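Local coordinates for signal recognition particle subunit SRP68 (Chaetomium thermophilum, PDB 4P3G), which probably binds SRP RNA through this N-terminal RNA-binding domain, as part of the ribonucleoprotein particle that targets secretory and membrane proteins to the endoplasmic reticulum, at residues Leu45-Lys50 and Thr70-Leu75; Thr59-Glu64 and Glu121-Ala126. One frame throughout, in Å; residues are numbered along the deposited sequence.

How the contacts relate
Contact 1 joins the turn that ends helix 27-44 to the start of helix 71-93 and lies near the surface; contact 2, partly buried, sets the loop leading into helix 63-68 against helix 103-128. Their centres are about 13 Å apart, and along the chain their segments alternate. Both are apolar, but contact 1 is built round an aromatic ring that receives a leucine methyl on its face, whereas contact 2 uses aliphatic groups and approaches to backbone carbonyls. They meet through helix 71-93: Tyr-72 O lies 4.1 Å from Ile-61 CD1, and Val-73 CG2 lies 4.1 Å from Leu-123 CD1.

Contact 1. Residues Leu45-Lys50 and Thr70-Leu75; sequences LNIATK and TEYVRL
An apolar surface contact joins Leu-45 and Ile-47, in the turn after helix 27-44, to Glu-71, Tyr-72 and Leu-75 near the start of helix 71-93. The two backbones stay apart, with Leu-45 CA and Glu-71 CA at 7.3 Å, and side chains fill the gap. Leu-45 carries most of it. Its CG is anti to the carbonyl carbon (chi1 -67°), and from there both methyls reach the ring of Tyr-72. CD1 sits 4.1 Å from the ring centroid and 10° off the normal, a CH-pi contact over the face. CD2 lies over the same face, displaced toward the CD2-CE2 bond of the ring, 3.7 Å from Tyr-72 CE2, and also packs on Glu-71, 3.6 Å from its CB.

Ile-47 adds a second apolar branch. Its CD1 comes obliquely to the ring, 4.0 Å from Tyr-72 CE1, and meets Leu-75 tip to tip, 4.1 Å from CD2 of that leucine. Leu-75 also packs on Leu-38 of helix 27-44, while Tyr-72 reaches Gln-65 of helix 63-68.

Between the two apolar residues, Asn-46 has positive phi (45°) and occupies the C-prime position, Ile-47 N pairing with Arg-42 O and Asn-46 N with Lys-43 O. This is a Schellman motif ending helix 27-44, with Leu-45 and Ile-47 packed against the next long helix of an all-helical RNA-binding domain.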
ATOM      1  N   LEU A  45      41.280  27.673  -1.488  1.00112.42           N
ATOM      2  CA  LEU A  45      40.384  28.790  -1.227  1.00114.09           C
ATOM      3  C   LEU A  45      41.041  29.796  -0.313  1.00114.26           C
ATOM      4  O   LEU A  45      40.411  30.777   0.088  1.00113.07           O
ATOM      5  CB  LEU A  45      39.083  28.291  -0.586  1.00116.22           C
ATOM      6  CG  LEU A  45      38.187  27.423  -1.457  1.00115.82           C
ATOM      7  CD1 LEU A  45      36.981  26.949  -0.675  1.00112.98           C
ATOM      8  CD2 LEU A  45      37.761  28.237  -2.656  1.00118.21           C
ATOM      9  N   ASN A  46      42.323  29.574  -0.042  1.00118.90           N
ATOM     10  CA  ASN A  46      43.070  30.365   0.933  1.00125.40           C
ATOM     11  C   ASN A  46      42.253  30.559   2.211  1.00123.92           C
ATOM     12  O   ASN A  46      42.059  31.674   2.696  1.00128.16           O
ATOM     13  CB  ASN A  46      43.563  31.690   0.338  1.00129.76           C
ATOM     14  CG  ASN A  46      44.648  31.492  -0.724  1.00138.86           C
ATOM     15  OD1 ASN A  46      45.445  30.551  -0.654  1.00141.86           O
ATOM     16  ND2 ASN A  46      44.678  32.383  -1.713  1.00142.59           N
ATOM     17  N   ILE A  47      41.780  29.429   2.728  1.00118.13           N
ATOM     18  CA  ILE A  47      41.061  29.332   3.992  1.00119.60           C
ATOM     19  C   ILE A  47      41.917  28.613   5.035  1.00125.12           C
ATOM     20  O   ILE A  47      42.597  27.640   4.717  1.00128.51           O
ATOM     21  CB  ILE A  47      39.702  28.599   3.791  1.00120.42           C
ATOM     22  CG1 ILE A  47      38.770  29.480   2.958  1.00116.80           C
ATOM     23  CG2 ILE A  47      39.039  28.244   5.124  1.00118.90           C
ATOM     24  CD1 ILE A  47      37.471  28.857   2.637  1.00113.19           C
ATOM     25  N   ALA A  48      41.888  29.109   6.271  1.00128.22           N
ATOM     26  CA  ALA A  48      42.739  28.601   7.352  1.00134.13           C
ATOM     27  C   ALA A  48      42.651  27.087   7.550  1.00136.49           C
ATOM     28  O   ALA A  48      41.564  26.515   7.577  1.00135.76           O
ATOM     29  CB  ALA A  48      42.419  29.321   8.660  1.00134.82           C
ATOM     30  N   THR A  49      43.806  26.443   7.685  1.00140.71           N
ATOM     31  CA  THR A  49      43.851  25.016   7.983  1.00139.87           C
ATOM     32  C   THR A  49      43.944  24.803   9.495  1.00142.80           C
ATOM     33  O   THR A  49      43.507  23.777  10.022  1.00140.28           O
ATOM     34  CB  THR A  49      45.017  24.317   7.255  1.00141.77           C
ATOM     35  OG1 THR A  49      46.233  25.047   7.473  1.00150.04           O
ATOM     36  CG2 THR A  49      44.737  24.250   5.762  1.00135.50           C
ATOM     37  N   LYS A  50      44.510  25.794  10.181  1.00148.07           N
ATOM     38  CA  LYS A  50      44.561  25.829  11.640  1.00153.36           C
ATOM     39  C   LYS A  50      44.006  27.173  12.105  1.00160.51           C
ATOM     40  O   LYS A  50      44.680  28.199  12.005  1.00166.12           O
ATOM     41  CB  LYS A  50      45.996  25.647  12.146  1.00156.76           C
ATOM     42  CG  LYS A  50      47.057  25.497  11.052  1.00155.14           C
ATOM     43  CD  LYS A  50      47.134  24.067  10.518  1.00151.32           C
ATOM     44  CE  LYS A  50      48.481  23.428  10.818  1.00155.37           C
ATOM     45  NZ  LYS A  50      48.813  23.423  12.272  1.00157.23           N
ATOM     46  N   THR A  70      33.164  27.544  -7.286  1.00103.85           N
ATOM     47  CA  THR A  70      32.452  26.299  -7.016  1.00 97.89           C
ATOM     48  C   THR A  70      33.175  25.487  -5.964  1.00101.70           C
ATOM     49  O   THR A  70      32.603  24.572  -5.396  1.00100.72           O
ATOM     50  CB  THR A  70      32.245  25.457  -8.283  1.00 92.72           C
ATOM     51  OG1 THR A  70      33.503  24.967  -8.757  1.00 94.92           O
ATOM     52  CG2 THR A  70      31.601  26.296  -9.362  1.00 91.75           C
ATOM     53  N   GLU A  71      34.438  25.806  -5.703  1.00105.78           N
ATOM     54  CA  GLU A  71      35.155  25.074  -4.674  1.00109.96           C
ATOM     55  C   GLU A  71      34.491  25.243  -3.302  1.00106.64           C
ATOM     56  O   GLU A  71      34.613  24.384  -2.435  1.00110.88           O
ATOM     57  CB  GLU A  71      36.619  25.485  -4.612  1.00120.52           C
ATOM     58  CG  GLU A  71      37.479  24.829  -5.660  1.00135.41           C
ATOM     59  CD  GLU A  71      37.552  23.322  -5.490  1.00140.01           C
ATOM     60  OE1 GLU A  71      37.059  22.606  -6.388  1.00140.97           O
ATOM     61  OE2 GLU A  71      38.100  22.855  -4.462  1.00141.74           O
ATOM     62  N   TYR A  72      33.805  26.356  -3.097  1.00 99.73           N
ATOM     63  CA  TYR A  72      33.101  26.571  -1.850  1.00 96.59           C
ATOM     64  C   TYR A  72      32.054  25.479  -1.626  1.00 92.17           C
ATOM     65  O   TYR A  72      31.805  25.064  -0.491  1.00 89.43           O
ATOM     66  CB  TYR A  72      32.466  27.948  -1.850  1.00102.39           C
ATOM     67  CG  TYR A  72      33.456  29.026  -1.501  1.00107.65           C
ATOM     68  CD1 TYR A  72      33.743  29.325  -0.178  1.00111.94           C
ATOM     69  CD2 TYR A  72      34.107  29.740  -2.492  1.00113.70           C
ATOM     70  CE1 TYR A  72      34.657  30.307   0.152  1.00119.82           C
ATOM     71  CE2 TYR A  72      35.024  30.724  -2.173  1.00122.95           C
ATOM     72  CZ  TYR A  72      35.291  31.003  -0.846  1.00125.94           C
ATOM     73  OH  TYR A  72      36.194  31.984  -0.512  1.00135.54           O
ATOM     74  N   VAL A  73      31.431  25.028  -2.712  1.00 90.70           N
ATOM     75  CA  VAL A  73      30.521  23.889  -2.642  1.00 82.53           C
ATOM     76  C   VAL A  73      31.312  22.630  -2.318  1.00 79.87           C
ATOM     77  O   VAL A  73      30.930  21.879  -1.437  1.00 87.94           O
ATOM     78  CB  VAL A  73      29.719  23.682  -3.955  1.00 83.16           C
ATOM     79  CG1 VAL A  73      28.963  22.357  -3.945  1.00 76.71           C
ATOM     80  CG2 VAL A  73      28.765  24.853  -4.189  1.00 84.58           C
ATOM     81  N   ARG A  74      32.438  22.410  -2.978  1.00 80.41           N
ATOM     82  CA  ARG A  74      33.201  21.206  -2.688  1.00 85.62           C
ATOM     83  C   ARG A  74      33.616  21.142  -1.216  1.00 91.55           C
ATOM     84  O   ARG A  74      33.558  20.081  -0.590  1.00 94.83           O
ATOM     85  CB  ARG A  74      34.433  21.118  -3.569  1.00 87.80           C
ATOM     86  CG  ARG A  74      35.160  19.811  -3.429  1.00 92.11           C
ATOM     87  CD  ARG A  74      36.076  19.563  -4.620  1.00105.99           C
ATOM     88  NE  ARG A  74      36.567  18.194  -4.589  1.00113.13           N
ATOM     89  CZ  ARG A  74      37.796  17.849  -4.224  1.00116.64           C
ATOM     90  NH1 ARG A  74      38.677  18.788  -3.890  1.00117.94           N
ATOM     91  NH2 ARG A  74      38.133  16.564  -4.204  1.00113.90           N
ATOM     92  N   LEU A  75      33.960  22.288  -0.649  1.00 89.55           N
ATOM     93  CA  LEU A  75      34.323  22.353   0.754  1.00 88.71           C
ATOM     94  C   LEU A  75      33.187  21.821   1.632  1.00 86.15           C
ATOM     95  O   LEU A  75      33.426  21.078   2.582  1.00 89.63           O
ATOM     96  CB  LEU A  75      34.636  23.793   1.145  1.00 92.41           C
ATOM     97  CG  LEU A  75      35.180  23.965   2.561  1.00 94.93           C
ATOM     98  CD1 LEU A  75      36.553  23.332   2.641  1.00 96.91           C
ATOM     99  CD2 LEU A  75      35.245  25.432   2.942  1.00 99.46           C
TER

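Contact 2. Residues Thr59-Glu64 and Glu121-Ala126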
ATOM      1  N   THR A  59      33.104  29.231   8.121  1.00170.97           N
ATOM      2  CA  THR A  59      32.146  28.221   7.609  1.00166.18           C
ATOM      3  C   THR A  59      30.698  28.636   7.237  1.00162.91           C
ATOM      4  O   THR A  59      29.888  27.774   6.891  1.00161.21           O
ATOM      5  CB  THR A  59      32.110  26.896   8.459  1.00162.85           C
ATOM      6  OG1 THR A  59      31.625  27.158   9.784  1.00165.04           O
ATOM      7  CG2 THR A  59      33.487  26.253   8.534  1.00163.43           C
ATOM      8  N   ALA A  60      30.370  29.925   7.275  1.00162.55           N
ATOM      9  CA  ALA A  60      29.033  30.360   6.843  1.00155.72           C
ATOM     10  C   ALA A  60      28.974  30.527   5.324  1.00149.42           C
ATOM     11  O   ALA A  60      29.540  31.481   4.785  1.00155.85           O
ATOM     12  CB  ALA A  60      28.643  31.664   7.533  1.00157.80           C
ATOM     13  N   ILE A  61      28.270  29.632   4.633  1.00137.87           N
ATOM     14  CA  ILE A  61      28.279  29.664   3.169  1.00133.24           C
ATOM     15  C   ILE A  61      27.312  30.708   2.609  1.00130.66           C
ATOM     16  O   ILE A  61      26.205  30.889   3.122  1.00129.30           O
ATOM     17  CB  ILE A  61      27.968  28.270   2.550  1.00122.64           C
ATOM     18  CG1 ILE A  61      28.276  28.262   1.051  1.00119.87           C
ATOM     19  CG2 ILE A  61      26.525  27.842   2.826  1.00119.68           C
ATOM     20  CD1 ILE A  61      28.223  26.901   0.430  1.00114.38           C
ATOM     21  N   THR A  62      27.743  31.402   1.558  1.00128.31           N
ATOM     22  CA  THR A  62      26.922  32.442   0.949  1.00124.07           C
ATOM     23  C   THR A  62      26.740  32.184  -0.538  1.00117.33           C
ATOM     24  O   THR A  62      27.627  31.631  -1.191  1.00117.14           O
ATOM     25  CB  THR A  62      27.568  33.823   1.106  1.00127.50           C
ATOM     26  OG1 THR A  62      28.509  34.041   0.045  1.00128.80           O
ATOM     27  CG2 THR A  62      28.251  33.934   2.458  1.00129.47           C
ATOM     28  N   PRO A  63      25.594  32.619  -1.080  1.00109.37           N
ATOM     29  CA  PRO A  63      25.245  32.441  -2.490  1.00105.61           C
ATOM     30  C   PRO A  63      26.262  33.068  -3.422  1.00107.04           C
ATOM     31  O   PRO A  63      26.490  32.572  -4.524  1.00106.72           O
ATOM     32  CB  PRO A  63      23.913  33.177  -2.608  1.00104.89           C
ATOM     33  CG  PRO A  63      23.338  33.128  -1.256  1.00101.34           C
ATOM     34  CD  PRO A  63      24.489  33.221  -0.316  1.00103.74           C
ATOM     35  N   GLU A  64      26.834  34.184  -2.998  1.00112.55           N
ATOM     36  CA  GLU A  64      27.784  34.903  -3.836  1.00119.76           C
ATOM     37  C   GLU A  64      29.107  34.147  -3.920  1.00115.39           C
ATOM     38  O   GLU A  64      29.750  34.124  -4.971  1.00112.22           O
ATOM     39  CB  GLU A  64      27.990  36.311  -3.297  1.00127.78           C
ATOM     40  CG  GLU A  64      26.699  37.125  -3.218  1.00135.73           C
ATOM     41  CD  GLU A  64      25.834  36.759  -2.008  1.00138.47           C
ATOM     42  OE1 GLU A  64      26.210  35.829  -1.258  1.00138.64           O
ATOM     43  OE2 GLU A  64      24.772  37.393  -1.816  1.00140.15           O
ATOM     44  N   GLU A 121      22.147  21.026   4.636  1.00 66.53           N
ATOM     45  CA  GLU A 121      20.914  21.804   4.567  1.00 74.23           C
ATOM     46  C   GLU A 121      21.223  23.254   4.234  1.00 73.43           C
ATOM     47  O   GLU A 121      20.542  23.873   3.406  1.00 75.82           O
ATOM     48  CB  GLU A 121      20.105  21.698   5.868  1.00 76.23           C
ATOM     49  CG  GLU A 121      19.399  20.359   6.020  1.00 81.98           C
ATOM     50  CD  GLU A 121      18.869  20.101   7.427  1.00 89.13           C
ATOM     51  OE1 GLU A 121      19.083  20.948   8.322  1.00 89.32           O
ATOM     52  OE2 GLU A 121      18.212  19.051   7.623  1.00 91.52           O
ATOM     53  N   LYS A 122      22.274  23.781   4.848  1.00 65.54           N
ATOM     54  CA  LYS A 122      22.678  25.140   4.574  1.00 69.19           C
ATOM     55  C   LYS A 122      23.165  25.272   3.132  1.00 71.47           C
ATOM     56  O   LYS A 122      23.029  26.339   2.512  1.00 77.03           O
ATOM     57  CB  LYS A 122      23.763  25.590   5.545  1.00 73.44           C
ATOM     58  CG  LYS A 122      23.319  25.637   6.984  1.00 83.41           C
ATOM     59  CD  LYS A 122      24.283  26.478   7.814  1.00 97.96           C
ATOM     60  CE  LYS A 122      23.612  27.010   9.080  1.00108.16           C
ATOM     61  NZ  LYS A 122      23.185  25.915  10.004  1.00111.13           N
ATOM     62  N   LEU A 123      23.733  24.193   2.601  1.00 65.93           N
ATOM     63  CA  LEU A 123      24.229  24.206   1.230  1.00 72.16           C
ATOM     64  C   LEU A 123      23.065  24.288   0.259  1.00 76.82           C
ATOM     65  O   LEU A 123      23.141  25.008  -0.742  1.00 80.28           O
ATOM     66  CB  LEU A 123      25.063  22.957   0.937  1.00 69.92           C
ATOM     67  CG  LEU A 123      25.427  22.773  -0.542  1.00 66.48           C
ATOM     68  CD1 LEU A 123      26.233  23.946  -1.044  1.00 72.13           C
ATOM     69  CD2 LEU A 123      26.159  21.462  -0.780  1.00 61.88           C
ATOM     70  N   ALA A 124      22.011  23.524   0.542  1.00 73.57           N
ATOM     71  CA  ALA A 124      20.821  23.528  -0.289  1.00 77.23           C
ATOM     72  C   ALA A 124      20.170  24.901  -0.276  1.00 82.94           C
ATOM     73  O   ALA A 124      19.802  25.431  -1.319  1.00 87.29           O
ATOM     74  CB  ALA A 124      19.840  22.484   0.190  1.00 80.28           C
ATOM     75  N   GLN A 125      20.026  25.477   0.912  1.00 81.85           N
ATOM     76  CA  GLN A 125      19.398  26.784   1.034  1.00 86.65           C
ATOM     77  C   GLN A 125      20.202  27.879   0.335  1.00 92.95           C
ATOM     78  O   GLN A 125      19.631  28.759  -0.287  1.00103.04           O
ATOM     79  CB  GLN A 125      19.167  27.138   2.500  1.00 90.66           C
ATOM     80  CG  GLN A 125      18.074  26.299   3.159  1.00 94.45           C
ATOM     81  CD  GLN A 125      17.967  26.567   4.648  1.00101.84           C
ATOM     82  OE1 GLN A 125      18.948  26.939   5.298  1.00108.22           O
ATOM     83  NE2 GLN A 125      16.775  26.376   5.198  1.00101.30           N
ATOM     84  N   ALA A 126      21.524  27.840   0.423  1.00 89.43           N
ATOM     85  CA  ALA A 126      22.300  28.862  -0.256  1.00 87.83           C
ATOM     86  C   ALA A 126      22.156  28.688  -1.754  1.00 93.68           C
ATOM     87  O   ALA A 126      21.930  29.662  -2.471  1.00103.87           O
ATOM     88  CB  ALA A 126      23.748  28.807   0.141  1.00 82.13           C
TER
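Lys-122 meets Ile-61 mainly through its backbone: Ile-61 CG2 lies 3.8 Å from Lys-122 O. The lysine chain starts toward the loop, but its end leads off, leaving CB as the part near the isoleucine. One residue on, Leu-123 offers CD1 to Ile-61 CD1 at 3.9 Å, the two side chains crossing at a slant. The extended isoleucine chain (chi1 -168°, chi2 170°) carries CD1 to this meeting, while CG2, the shorter branch, faces Lys-122 O and Ala-126 CB. Leu-123 packs as well on Val-73 and Leu-77 of helix 71-93, and Ile-61 on Gln-76 of that helix.

Ala-126, a turn further, comes closest in backbone terms, with its CA 5.1 Å from that of Pro-63. Its CB points at the loop and touches Ile-61 CG2 at 4.0 Å, and the Pro-63 ring comes up to the oxygen end of its carbonyl, with CG 3.9 Å from Ala-126 O. The small methyl is consistent with this close approach.

Just before Pro-63, Thr-62 is the N-cap of helix 63-68: its OG1 accepts a bond from Gln-65 N. The arrangement is a capped helix start, with proline at the first helical position, packed against helix 103-128.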